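Local structure of N2152 (Neocallimastix frontalis, 5U22) at residues 53-58 against 88-93; 43-48 against 79-84; 83-88 against 134-139; 299-304 against 374-379. The protein is a family 39 glycoside hydrolase from an anaerobic rumen fungus that probably cleaves sugars from rare arabinosyl substrates. All blocks are in the same frame, centred on the assembly; numbering follows the deposited sequence.

Contact 1 of 4, residues 53-58 against 88-93; sequences KDYKSL and AQRLKE
R90 NH2 lies 3.5 Å from K53 O, near the guanidinium plane, passes Y55 CB at 3.8 Å, and hydrogen-bonds to P52 O. R90 NH1 binds I48 O, so the guanidinium is tied to the loop backbone at both terminal nitrogens. R90 belongs to helix 84-91 of the TIM barrel's outer layer, and the contact packs the short helix 55-58 and its lead-in against the end of that helix. One guanidinium face lies over Y55 CD2, but the two planes are 58° apart, too steep for a flat stack. Y55 has the largest share of the contact: CG is anti to the backbone N (chi1 -170°), which sends the ring toward 88-93. There R90 O approaches CE2 obliquely at 3.4 Å. The E93 side chain runs past the ring in the opposite sense, its carboxylate plane turned only 7° from that of the ring and its CB 3.6 Å from CE1. At the solvent-exposed side, K56 bends at its last torsion and makes a salt bridge from NZ to E93 OE2; the modelled separation is very short, so its exact length is doubtful. D54 is the N-cap of helix 55-58; S57 N and S57 OG meet its OD1 and OD2 from above the carboxylate plane, at 2.9 and 2.7 Å. The inner end of Y55 is buried: its OH hydrogen-bonds to S94 OG and sits 3.5 Å from L91 CD2.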
loop_
_atom_site.group_PDB
_atom_site.type_symbol
_atom_site.label_atom_id
_atom_site.label_comp_id
_atom_site.label_asym_id
_atom_site.label_seq_id
_atom_site.Cartn_x
_atom_site.Cartn_y
_atom_site.Cartn_z
ATOM N N LYS A 53 18.897 -9.468 0.025
ATOM C CA LYS A 53 20.257 -9.217 -0.436
ATOM C C LYS A 53 20.268 -8.846 -1.915
ATOM O O LYS A 53 20.971 -7.912 -2.331
ATOM C CB LYS A 53 21.109 -10.460 -0.165
ATOM C CG LYS A 53 22.523 -10.217 0.298
ATOM C CD LYS A 53 23.231 -11.552 0.594
ATOM C CE LYS A 53 23.042 -11.986 2.042
ATOM N NZ LYS A 53 23.817 -13.221 2.392
ATOM N N ASP A 54 19.473 -9.550 -2.719
ATOM C CA ASP A 54 19.490 -9.405 -4.172
ATOM C C ASP A 54 18.458 -8.359 -4.564
ATOM O O ASP A 54 17.305 -8.681 -4.853
ATOM C CB ASP A 54 19.208 -10.755 -4.823
ATOM C CG ASP A 54 19.303 -10.722 -6.334
ATOM O OD1 ASP A 54 19.325 -9.623 -6.927
ATOM O OD2 ASP A 54 19.313 -11.821 -6.936
ATOM N N TYR A 55 18.883 -7.091 -4.594
ATOM C CA TYR A 55 17.967 -6.012 -4.954
ATOM C C TYR A 55 17.436 -6.193 -6.372
ATOM O O TYR A 55 16.242 -6.018 -6.619
ATOM C CB TYR A 55 18.651 -4.645 -4.817
ATOM C CG TYR A 55 17.674 -3.478 -4.938
ATOM C CD1 TYR A 55 17.216 -3.046 -6.179
ATOM C CD2 TYR A 55 17.200 -2.824 -3.807
ATOM C CE1 TYR A 55 16.319 -1.998 -6.293
ATOM C CE2 TYR A 55 16.313 -1.778 -3.910
ATOM C CZ TYR A 55 15.872 -1.370 -5.150
ATOM O OH TYR A 55 14.982 -0.336 -5.245
ATOM N N LYS A 56 18.312 -6.557 -7.315
ATOM C CA LYS A 56 17.914 -6.570 -8.717
ATOM C C LYS A 56 16.878 -7.641 -9.022
ATOM O O LYS A 56 16.042 -7.446 -9.916
ATOM C CB LYS A 56 19.140 -6.763 -9.612
ATOM C CG LYS A 56 20.182 -5.653 -9.482
ATOM C CD LYS A 56 21.348 -5.856 -10.463
ATOM C CE LYS A 56 22.432 -4.810 -10.258
ATOM N NZ LYS A 56 21.940 -3.448 -10.563
ATOM N N SER A 57 16.937 -8.786 -8.333
ATOM C CA SER A 57 15.995 -9.865 -8.608
ATOM C C SER A 57 14.709 -9.744 -7.813
ATOM O O SER A 57 13.648 -10.137 -8.311
ATOM C CB SER A 57 16.610 -11.233 -8.300
ATOM O OG SER A 57 17.761 -11.472 -9.080
ATOM N N LEU A 58 14.788 -9.217 -6.592
ATOM C CA LEU A 58 13.681 -9.285 -5.652
ATOM C C LEU A 58 12.979 -7.955 -5.402
ATOM O O LEU A 58 11.787 -7.962 -5.106
ATOM C CB LEU A 58 14.175 -9.868 -4.319
ATOM C CG LEU A 58 14.794 -11.271 -4.436
ATOM C CD1 LEU A 58 15.290 -11.769 -3.077
ATOM C CD2 LEU A 58 13.803 -12.252 -5.038
ATOM N N ALA A 88 16.761 4.382 1.788
ATOM C CA ALA A 88 16.619 5.341 0.697
ATOM C C ALA A 88 17.764 5.222 -0.301
ATOM O O ALA A 88 17.555 5.370 -1.511
ATOM C CB ALA A 88 16.537 6.764 1.253
ATOM N N GLN A 89 18.978 4.931 0.174
ATOM C CA GLN A 89 20.075 4.750 -0.776
ATOM C C GLN A 89 19.864 3.512 -1.640
ATOM O O GLN A 89 20.114 3.546 -2.851
ATOM C CB GLN A 89 21.417 4.666 -0.049
ATOM C CG GLN A 89 22.606 4.471 -0.991
ATOM C CD GLN A 89 22.798 5.609 -2.003
ATOM O OE1 GLN A 89 22.807 6.789 -1.644
ATOM N NE2 GLN A 89 22.970 5.248 -3.274
ATOM N N ARG A 90 19.414 2.406 -1.041
ATOM C CA ARG A 90 19.117 1.231 -1.852
ATOM C C ARG A 90 18.063 1.551 -2.902
ATOM O O ARG A 90 18.171 1.113 -4.053
ATOM C CB ARG A 90 18.649 0.064 -0.976
ATOM C CG ARG A 90 19.636 -0.343 0.111
ATOM C CD ARG A 90 19.308 -1.732 0.654
ATOM N NE ARG A 90 19.643 -2.763 -0.325
ATOM C CZ ARG A 90 19.335 -4.052 -0.201
ATOM N NH1 ARG A 90 18.670 -4.487 0.866
ATOM N NH2 ARG A 90 19.693 -4.909 -1.149
ATOM N N LEU A 91 17.049 2.335 -2.527
ATOM C CA LEU A 91 15.915 2.592 -3.410
ATOM C C LEU A 91 16.263 3.478 -4.598
ATOM O O LEU A 91 15.463 3.558 -5.539
ATOM C CB LEU A 91 14.765 3.223 -2.614
ATOM C CG LEU A 91 14.012 2.233 -1.720
ATOM C CD1 LEU A 91 13.068 2.967 -0.764
ATOM C CD2 LEU A 91 13.239 1.224 -2.576
ATOM N N LYS A 92 17.419 4.144 -4.583
ATOM C CA LYS A 92 17.827 4.920 -5.753
ATOM C C LYS A 92 17.936 4.055 -6.994
ATOM O O LYS A 92 17.845 4.576 -8.111
ATOM C CB LYS A 92 19.160 5.625 -5.489
ATOM C CG LYS A 92 19.071 6.800 -4.537
ATOM N N GLU A 93 18.130 2.745 -6.822
ATOM C CA GLU A 93 18.157 1.831 -7.955
ATOM C C GLU A 93 16.785 1.689 -8.605
ATOM O O GLU A 93 16.700 1.255 -9.760
ATOM C CB GLU A 93 18.694 0.472 -7.503
ATOM C CG GLU A 93 18.808 -0.553 -8.618
ATOM C CD GLU A 93 19.828 -1.643 -8.328
ATOM O OE1 GLU A 93 20.241 -1.797 -7.154
ATOM O OE2 GLU A 93 20.216 -2.345 -9.287
#

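Contact 2 of 4, residues 43-48 against 79-84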
loop_
_atom_site.group_PDB
_atom_site.type_symbol
_atom_site.label_atom_id
_atom_site.label_comp_id
_atom_site.label_asym_id
_atom_site.label_seq_id
_atom_site.Cartn_x
_atom_site.Cartn_y
_atom_site.Cartn_z
ATOM N N ALA A 43 5.924 -1.679 1.610
ATOM C CA ALA A 43 5.811 -2.425 2.864
ATOM C C ALA A 43 6.578 -1.739 3.987
ATOM O O ALA A 43 7.633 -1.142 3.765
ATOM C CB ALA A 43 6.322 -3.861 2.715
ATOM N N HIS A 44 6.033 -1.854 5.199
ATOM C CA HIS A 44 6.695 -1.381 6.412
ATOM C C HIS A 44 7.823 -2.335 6.792
ATOM O O HIS A 44 7.595 -3.538 6.915
ATOM C CB HIS A 44 5.672 -1.288 7.543
ATOM C CG HIS A 44 6.202 -0.656 8.789
ATOM N ND1 HIS A 44 7.000 0.465 8.760
ATOM C CD2 HIS A 44 6.036 -0.970 10.097
ATOM C CE1 HIS A 44 7.313 0.811 9.997
ATOM N NE2 HIS A 44 6.733 -0.038 10.827
ATOM N N TYR A 45 9.041 -1.800 6.976
ATOM C CA TYR A 45 10.241 -2.625 7.193
ATOM C C TYR A 45 10.378 -3.705 6.123
ATOM O O TYR A 45 10.946 -4.777 6.368
ATOM C CB TYR A 45 10.253 -3.287 8.575
ATOM C CG TYR A 45 10.636 -2.404 9.746
ATOM C CD1 TYR A 45 9.726 -1.503 10.294
ATOM C CD2 TYR A 45 11.899 -2.519 10.345
ATOM C CE1 TYR A 45 10.058 -0.729 11.394
ATOM C CE2 TYR A 45 12.247 -1.731 11.450
ATOM C CZ TYR A 45 11.317 -0.851 11.971
ATOM O OH TYR A 45 11.648 -0.072 13.060
ATOM N N GLY A 46 9.818 -3.455 4.935
ATOM C CA GLY A 46 9.876 -4.456 3.889
ATOM C C GLY A 46 11.219 -4.526 3.215
ATOM O O GLY A 46 11.567 -5.566 2.651
ATOM N N LEU A 47 11.977 -3.437 3.275
ATOM C CA LEU A 47 13.325 -3.361 2.736
ATOM C C LEU A 47 14.220 -2.837 3.843
ATOM O O LEU A 47 13.908 -1.806 4.442
ATOM C CB LEU A 47 13.379 -2.432 1.520
ATOM C CG LEU A 47 14.747 -2.163 0.896
ATOM C CD1 LEU A 47 15.388 -3.459 0.430
ATOM C CD2 LEU A 47 14.609 -1.175 -0.268
ATOM N N ILE A 48 15.311 -3.543 4.131
ATOM C CA ILE A 48 16.246 -3.067 5.152
ATOM C C ILE A 48 17.655 -3.013 4.576
ATOM O O ILE A 48 17.836 -3.073 3.351
ATOM C CB ILE A 48 16.180 -3.933 6.422
ATOM C CG1 ILE A 48 16.521 -5.396 6.113
ATOM C CG2 ILE A 48 14.774 -3.833 7.047
ATOM C CD1 ILE A 48 16.458 -6.271 7.353
ATOM N N GLN A 79 13.944 -0.931 16.673
ATOM C CA GLN A 79 14.363 -2.205 16.113
ATOM C C GLN A 79 15.847 -2.173 15.774
ATOM O O GLN A 79 16.443 -1.097 15.630
ATOM C CB GLN A 79 13.548 -2.538 14.852
ATOM C CG GLN A 79 12.050 -2.707 15.094
ATOM C CD GLN A 79 11.717 -3.926 15.951
ATOM O OE1 GLN A 79 12.544 -4.823 16.122
ATOM N NE2 GLN A 79 10.497 -3.966 16.476
ATOM N N PRO A 80 16.475 -3.345 15.634
ATOM C CA PRO A 80 17.902 -3.377 15.273
ATOM C C PRO A 80 18.187 -3.041 13.816
ATOM O O PRO A 80 19.358 -2.811 13.480
ATOM C CB PRO A 80 18.314 -4.829 15.581
ATOM C CG PRO A 80 17.040 -5.600 15.579
ATOM C CD PRO A 80 15.974 -4.662 16.066
ATOM N N ILE A 81 17.169 -3.007 12.948
ATOM C CA ILE A 81 17.356 -2.893 11.502
ATOM C C ILE A 81 16.444 -1.820 10.920
ATOM O O ILE A 81 15.480 -1.377 11.547
ATOM C CB ILE A 81 17.092 -4.235 10.770
ATOM C CG1 ILE A 81 15.593 -4.535 10.628
ATOM C CG2 ILE A 81 17.850 -5.394 11.414
ATOM C CD1 ILE A 81 14.809 -4.725 11.925
ATOM N N GLY A 82 16.764 -1.413 9.689
ATOM C CA GLY A 82 15.850 -0.678 8.837
ATOM C C GLY A 82 16.172 0.776 8.587
ATOM O O GLY A 82 15.297 1.500 8.096
ATOM N N ASP A 83 17.388 1.227 8.892
ATOM C CA ASP A 83 17.721 2.647 8.831
ATOM C C ASP A 83 17.245 3.268 7.523
ATOM O O ASP A 83 17.609 2.811 6.438
ATOM C CB ASP A 83 19.228 2.829 8.989
ATOM C CG ASP A 83 19.648 4.285 8.920
ATOM O OD1 ASP A 83 19.882 4.779 7.798
ATOM O OD2 ASP A 83 19.759 4.926 9.987
ATOM N N VAL A 84 16.425 4.318 7.634
ATOM C CA VAL A 84 15.755 4.854 6.454
ATOM C C VAL A 84 16.742 5.513 5.503
ATOM O O VAL A 84 16.518 5.521 4.290
ATOM C CB VAL A 84 14.640 5.832 6.863
ATOM C CG1 VAL A 84 15.235 7.120 7.478
ATOM C CG2 VAL A 84 13.717 6.143 5.659
HETATM O O HOH W 1 13.939 1.076 14.718
#
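I48 and I81 pack branch against branch, with I48 CG2 3.7 Å from I81 CG1, in the tight, dry half of a contact between two loops. One runs from strand 31-35 of the sandwich sheet to helix 55-58 and lines the TIM barrel; the other leads from strand 66-70 to helix 84-91. I48 holds CG1 between its backbone N and carbonyl carbon (chi1 60°), which leaves CG2 over G82 and sends CD1 toward I81. Y45, at the third position of the type II turn 43-46, closes this half: the ring edge meets I81 O near the ring plane, CE2 to O 3.3 Å, while I81 CD1 lies 4.0 Å from CE2. A CB on G82 would come within 3.1 Å of Y45 CE2 and, at these backbone angles, would also jam against I81 O.

Toward Q79 the contact is partly hydrated. Q79 CG reaches Y45 OH at 3.4 Å before the chain bends away, and a water joins the loops, donating to Y45 OH at 3.1 Å and accepting from Q79 N at 2.8 Å. The Y45 ring stacks with W280, and its side chain lies about 6 Å from a bound bis-tris molecule, consistent with a place beside the substrate pocket. With no direct hydrogen bond across, apolar packing and one water join the loops, and Y45 OH, gripped by that water and D105 OD2, fixes the ring between them.

Contact 3 of 4, residues 83-88 against 134-139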
loop_
_atom_site.group_PDB
_atom_site.type_symbol
_atom_site.label_atom_id
_atom_site.label_comp_id
_atom_site.label_asym_id
_atom_site.label_seq_id
_atom_site.Cartn_x
_atom_site.Cartn_y
_atom_site.Cartn_z
ATOM N N ASP A 83 17.388 1.227 8.892
ATOM C CA ASP A 83 17.721 2.647 8.831
ATOM C C ASP A 83 17.245 3.268 7.523
ATOM O O ASP A 83 17.609 2.811 6.438
ATOM C CB ASP A 83 19.228 2.829 8.989
ATOM C CG ASP A 83 19.648 4.285 8.920
ATOM O OD1 ASP A 83 19.882 4.779 7.798
ATOM O OD2 ASP A 83 19.759 4.926 9.987
ATOM N N VAL A 84 16.425 4.318 7.634
ATOM C CA VAL A 84 15.755 4.854 6.454
ATOM C C VAL A 84 16.742 5.513 5.503
ATOM O O VAL A 84 16.518 5.521 4.290
ATOM C CB VAL A 84 14.640 5.832 6.863
ATOM C CG1 VAL A 84 15.235 7.120 7.478
ATOM C CG2 VAL A 84 13.717 6.143 5.659
ATOM N N ILE A 85 17.845 6.068 6.011
ATOM C CA ILE A 85 18.807 6.672 5.094
ATOM C C ILE A 85 19.491 5.595 4.259
ATOM O O ILE A 85 19.679 5.761 3.046
ATOM C CB ILE A 85 19.818 7.548 5.859
ATOM C CG1 ILE A 85 19.102 8.786 6.408
ATOM C CG2 ILE A 85 20.956 7.961 4.928
ATOM C CD1 ILE A 85 19.983 9.727 7.195
ATOM N N LYS A 86 19.859 4.473 4.889
ATOM C CA LYS A 86 20.395 3.342 4.140
ATOM C C LYS A 86 19.357 2.763 3.188
ATOM O O LYS A 86 19.693 2.347 2.073
ATOM C CB LYS A 86 20.899 2.250 5.090
ATOM C CG LYS A 86 22.069 2.651 6.000
ATOM C CD LYS A 86 23.054 3.605 5.307
ATOM C CE LYS A 86 23.943 2.914 4.279
ATOM N NZ LYS A 86 24.208 3.792 3.093
ATOM N N VAL A 87 18.091 2.713 3.608
ATOM C CA VAL A 87 17.059 2.153 2.738
ATOM C C VAL A 87 16.829 3.065 1.541
ATOM O O VAL A 87 16.720 2.601 0.394
ATOM C CB VAL A 87 15.764 1.915 3.536
ATOM C CG1 VAL A 87 14.609 1.559 2.603
ATOM C CG2 VAL A 87 15.979 0.812 4.559
ATOM N N ALA A 88 16.761 4.382 1.788
ATOM C CA ALA A 88 16.619 5.341 0.697
ATOM C C ALA A 88 17.764 5.222 -0.301
ATOM O O ALA A 88 17.555 5.370 -1.511
ATOM C CB ALA A 88 16.537 6.764 1.253
ATOM N N SER A 134 22.936 13.488 3.743
ATOM C CA SER A 134 22.912 12.364 2.809
ATOM C C SER A 134 22.760 12.827 1.362
ATOM O O SER A 134 23.181 12.122 0.439
ATOM C CB SER A 134 21.770 11.402 3.162
ATOM O OG SER A 134 20.535 11.933 2.696
ATOM N N GLY A 135 22.150 13.984 1.138
ATOM C CA GLY A 135 21.879 14.450 -0.205
ATOM C C GLY A 135 20.707 13.782 -0.892
ATOM O O GLY A 135 20.378 14.159 -2.020
ATOM N N LEU A 136 20.063 12.808 -0.248
ATOM C CA LEU A 136 18.954 12.097 -0.866
ATOM C C LEU A 136 17.678 12.922 -0.781
ATOM O O LEU A 136 17.432 13.613 0.211
ATOM C CB LEU A 136 18.744 10.742 -0.188
ATOM C CG LEU A 136 19.943 9.789 -0.233
ATOM C CD1 LEU A 136 19.876 8.817 0.933
ATOM C CD2 LEU A 136 19.993 9.036 -1.556
ATOM N N THR A 137 16.874 12.855 -1.838
ATOM C CA THR A 137 15.571 13.506 -1.855
ATOM C C THR A 137 14.460 12.524 -2.220
ATOM O O THR A 137 13.371 12.952 -2.599
ATOM C CB THR A 137 15.562 14.694 -2.822
ATOM O OG1 THR A 137 16.067 14.276 -4.099
ATOM C CG2 THR A 137 16.418 15.840 -2.281
ATOM N N ASN A 138 14.706 11.213 -2.122
ATOM C CA ASN A 138 13.648 10.244 -2.386
ATOM C C ASN A 138 12.912 9.821 -1.121
ATOM O O ASN A 138 12.375 8.706 -1.056
ATOM C CB ASN A 138 14.198 9.027 -3.135
ATOM C CG ASN A 138 15.328 8.326 -2.404
ATOM O OD1 ASN A 138 15.951 8.885 -1.505
ATOM N ND2 ASN A 138 15.605 7.082 -2.799
ATOM N N PHE A 139 12.865 10.683 -0.112
ATOM C CA PHE A 139 11.984 10.438 1.013
ATOM C C PHE A 139 10.581 10.924 0.682
ATOM O O PHE A 139 10.393 11.910 -0.039
ATOM C CB PHE A 139 12.497 11.133 2.274
ATOM C CG PHE A 139 13.915 10.797 2.605
ATOM C CD1 PHE A 139 14.235 9.590 3.206
ATOM C CD2 PHE A 139 14.938 11.693 2.310
ATOM C CE1 PHE A 139 15.554 9.284 3.526
ATOM C CE2 PHE A 139 16.251 11.389 2.606
ATOM C CZ PHE A 139 16.561 10.180 3.221
#
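N138 places CG between its backbone N and carbonyl carbon (chi1 57°), which swings the amide onto the last carbonyl of segment 83-88, while F139, with CG anti to its carbonyl carbon, leans its ring against the same residue, A88. The bond from N138 ND2 to A88 O is 2.9 Å long and nearly straight, with an N-H...O angle of 171°. The acceptor lies in the amide plane of N138, whereas the donor stands 25° off the plane of the A88 carbonyl. This joins helix 84-91 of the barrel's outer layer to the loop between helix 117-134 and strand 139-143. A88 CB packs against that loop: F139 CE1 is 3.5 Å from it, L136 CD1 3.9 Å, and N138 OD1 3.5 Å. V84 O faces the F139 ring at its edge. One turn earlier in the helix, I85 CG2 rests on S134 CB at 4.0 Å, and I85 O touches L136 CD1. The loop is held in shape by an ST turn, S134 OG accepting from L136 N at 3.1 Å; the same hydroxyl also bonds to K131 O. A leucine in place of N138 would probably leave A88 O with just the weak helical bond from K92 N, and its methyls would crowd A88 CB. N138 OD1 is buried with no hydrogen-bonding partner in the model, so the amide's grip on the helix rests on its NH2 end alone, and a polar oxygen is spent against a methyl.

Contact 4 of 4, residues 299-304 against 374-379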
loop_
_atom_site.group_PDB
_atom_site.type_symbol
_atom_site.label_atom_id
_atom_site.label_comp_id
_atom_site.label_asym_id
_atom_site.label_seq_id
_atom_site.Cartn_x
_atom_site.Cartn_y
_atom_site.Cartn_z
ATOM N N LYS A 299 11.210 -16.131 -3.217
ATOM C CA LYS A 299 9.916 -15.510 -3.471
ATOM C C LYS A 299 8.789 -16.342 -2.872
ATOM O O LYS A 299 8.813 -17.575 -2.919
ATOM C CB LYS A 299 9.687 -15.366 -4.976
ATOM C CG LYS A 299 10.676 -14.444 -5.694
ATOM C CD LYS A 299 10.586 -14.639 -7.191
ATOM C CE LYS A 299 11.600 -13.769 -7.921
ATOM N NZ LYS A 299 11.478 -13.888 -9.406
ATOM N N GLY A 300 7.792 -15.663 -2.306
ATOM C CA GLY A 300 6.528 -16.286 -1.981
ATOM C C GLY A 300 5.496 -15.991 -3.060
ATOM O O GLY A 300 5.753 -15.265 -4.021
ATOM N N ALA A 301 4.310 -16.585 -2.887
ATOM C CA ALA A 301 3.229 -16.373 -3.847
ATOM C C ALA A 301 2.941 -14.889 -4.042
ATOM O O ALA A 301 2.739 -14.436 -5.171
ATOM C CB ALA A 301 1.959 -17.094 -3.386
ATOM N N GLY A 302 2.932 -14.120 -2.953
ATOM C CA GLY A 302 2.590 -12.710 -3.050
ATOM C C GLY A 302 3.537 -11.919 -3.927
ATOM O O GLY A 302 3.129 -10.951 -4.569
ATOM N N TRP A 303 4.812 -12.310 -3.966
ATOM C CA TRP A 303 5.756 -11.623 -4.842
ATOM C C TRP A 303 5.240 -11.619 -6.272
ATOM O O TRP A 303 5.226 -10.584 -6.945
ATOM C CB TRP A 303 7.126 -12.290 -4.772
ATOM C CG TRP A 303 8.193 -11.473 -5.420
ATOM C CD1 TRP A 303 9.031 -10.586 -4.803
ATOM C CD2 TRP A 303 8.548 -11.462 -6.812
ATOM N NE1 TRP A 303 9.879 -10.025 -5.725
ATOM C CE2 TRP A 303 9.604 -10.546 -6.965
ATOM C CE3 TRP A 303 8.076 -12.142 -7.944
ATOM C CZ2 TRP A 303 10.195 -10.280 -8.210
ATOM C CZ3 TRP A 303 8.665 -11.875 -9.182
ATOM C CH2 TRP A 303 9.716 -10.953 -9.300
ATOM N N TYR A 304 4.768 -12.773 -6.738
ATOM C CA TYR A 304 4.310 -12.871 -8.117
ATOM C C TYR A 304 3.042 -12.053 -8.351
ATOM O O TYR A 304 2.883 -11.449 -9.421
ATOM C CB TYR A 304 4.101 -14.336 -8.484
ATOM C CG TYR A 304 5.407 -15.088 -8.604
ATOM C CD1 TYR A 304 5.908 -15.830 -7.537
ATOM C CD2 TYR A 304 6.147 -15.039 -9.784
ATOM C CE1 TYR A 304 7.121 -16.517 -7.650
ATOM C CE2 TYR A 304 7.356 -15.726 -9.902
ATOM C CZ TYR A 304 7.826 -16.464 -8.835
ATOM O OH TYR A 304 9.027 -17.131 -8.968
ATOM N N GLU A 374 -4.368 -16.576 -15.755
ATOM C CA GLU A 374 -3.366 -17.201 -14.900
ATOM C C GLU A 374 -3.788 -17.137 -13.437
ATOM O O GLU A 374 -4.608 -16.305 -13.038
ATOM C CB GLU A 374 -1.998 -16.523 -15.024
ATOM C CG GLU A 374 -1.502 -16.350 -16.419
ATOM C CD GLU A 374 -0.229 -15.531 -16.448
ATOM O OE1 GLU A 374 0.804 -16.052 -15.992
ATOM O OE2 GLU A 374 -0.273 -14.365 -16.889
ATOM N N LYS A 375 -3.180 -18.007 -12.629
ATOM C CA LYS A 375 -3.363 -17.970 -11.184
ATOM C C LYS A 375 -2.023 -18.126 -10.484
ATOM O O LYS A 375 -1.087 -18.735 -11.014
ATOM C CB LYS A 375 -4.322 -19.060 -10.692
ATOM C CG LYS A 375 -3.823 -20.486 -10.902
ATOM C CD LYS A 375 -4.819 -21.480 -10.325
ATOM C CE LYS A 375 -4.500 -22.920 -10.736
ATOM N NZ LYS A 375 -3.188 -23.370 -10.213
ATOM N N ILE A 376 -1.941 -17.572 -9.282
ATOM C CA ILE A 376 -0.803 -17.790 -8.402
ATOM C C ILE A 376 -1.372 -18.371 -7.117
ATOM O O ILE A 376 -2.187 -17.730 -6.444
ATOM C CB ILE A 376 0.006 -16.508 -8.153
ATOM C CG1 ILE A 376 1.179 -16.800 -7.216
ATOM C CG2 ILE A 376 -0.872 -15.342 -7.626
ATOM C CD1 ILE A 376 2.258 -17.621 -7.891
ATOM N N ASP A 377 -1.002 -19.610 -6.811
ATOM C CA ASP A 377 -1.581 -20.271 -5.654
ATOM C C ASP A 377 -0.766 -19.966 -4.402
ATOM O O ASP A 377 0.426 -19.657 -4.461
ATOM C CB ASP A 377 -1.670 -21.786 -5.868
ATOM C CG ASP A 377 -2.681 -22.165 -6.930
ATOM O OD1 ASP A 377 -3.638 -21.391 -7.148
ATOM O OD2 ASP A 377 -2.516 -23.237 -7.548
ATOM N N TRP A 378 -1.427 -20.082 -3.255
ATOM C CA TRP A 378 -0.827 -19.751 -1.970
ATOM C C TRP A 378 -1.109 -20.861 -0.973
ATOM O O TRP A 378 -2.244 -21.341 -0.892
ATOM C CB TRP A 378 -1.395 -18.423 -1.477
ATOM C CG TRP A 378 -1.096 -18.030 -0.079
ATOM C CD1 TRP A 378 -0.104 -17.187 0.340
ATOM C CD2 TRP A 378 -1.839 -18.393 1.094
ATOM N NE1 TRP A 378 -0.177 -17.014 1.706
ATOM C CE2 TRP A 378 -1.230 -17.744 2.190
ATOM C CE3 TRP A 378 -2.947 -19.208 1.327
ATOM C CZ2 TRP A 378 -1.694 -17.889 3.492
ATOM C CZ3 TRP A 378 -3.409 -19.348 2.626
ATOM C CH2 TRP A 378 -2.779 -18.696 3.690
ATOM N N LYS A 379 -0.072 -21.279 -0.240
ATOM C CA LYS A 379 -0.187 -22.188 0.896
ATOM C C LYS A 379 0.023 -21.478 2.222
ATOM O O LYS A 379 -0.741 -21.682 3.174
ATOM C CB LYS A 379 0.833 -23.331 0.768
ATOM C CG LYS A 379 0.652 -24.200 -0.462
ATOM C CD LYS A 379 0.168 -25.583 -0.091
ATOM C CE LYS A 379 -0.047 -26.430 -1.334
ATOM N NZ LYS A 379 1.111 -26.334 -2.282
#
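I376 lays its CD1 methyl against the root of the Y304 side chain, 3.8 Å from CB, and crosses that side chain at about a right angle. With CG1 anti to the backbone N (chi1 180°), the longer branch reaches from the end of strand 368-376 to the first turn of helix 301-310, where CG1 also meets A301 O at 3.5 Å. The contact thus joins the TIM barrel's last helix to the beta-sandwich domain. A301 makes the second part of the packing: its CB lies 3.2 Å from D377 O, 4.1 Å from W378 CB, and near the plane of the W378 indole at its edge. P258, at the start of helix 258-270, touches A301, I376 and W378 and closes the packing. D377 turns its carboxylate off the interface, where OD2 takes a salt bridge from K375 NZ at 2.8 Å and OD1 bonds to S414 OG. An alanine at I376 would probably lose the CD1 and CG1 packing on Y304 CB and A301 O, opening a gap there. No hydrogen bond spans the two segments; the domains meet here through carbon packing and a methyl set against a carbonyl, so this part of the join rests on close apolar fit, while the charges are settled within the sandwich.

Overall arrangement
From the N terminus, contact 2 opens at 43-48 and contact 1 at 53-58; contact 2 closes at 79-84 and contact 1 at 88-93, so their loops cross. Contact 3 starts at 83-88, where contact 2 ends, shares A88 with contact 1, crosses it, and closes at 134-139. Contacts 1 and 3 use helix 84-91, and contact 2 the loop leading into it: contact 1 brings in helix 55-58, contact 2 the loop before that helix, and contact 3 the turn leading to strand 139-143. Contact 4 follows in series, closing a 70-residue span through the rest of helix 301-310 and into the beta sandwich. It touches contact 1 through L58 O and W303 NE1; contact 3 lies farthest away.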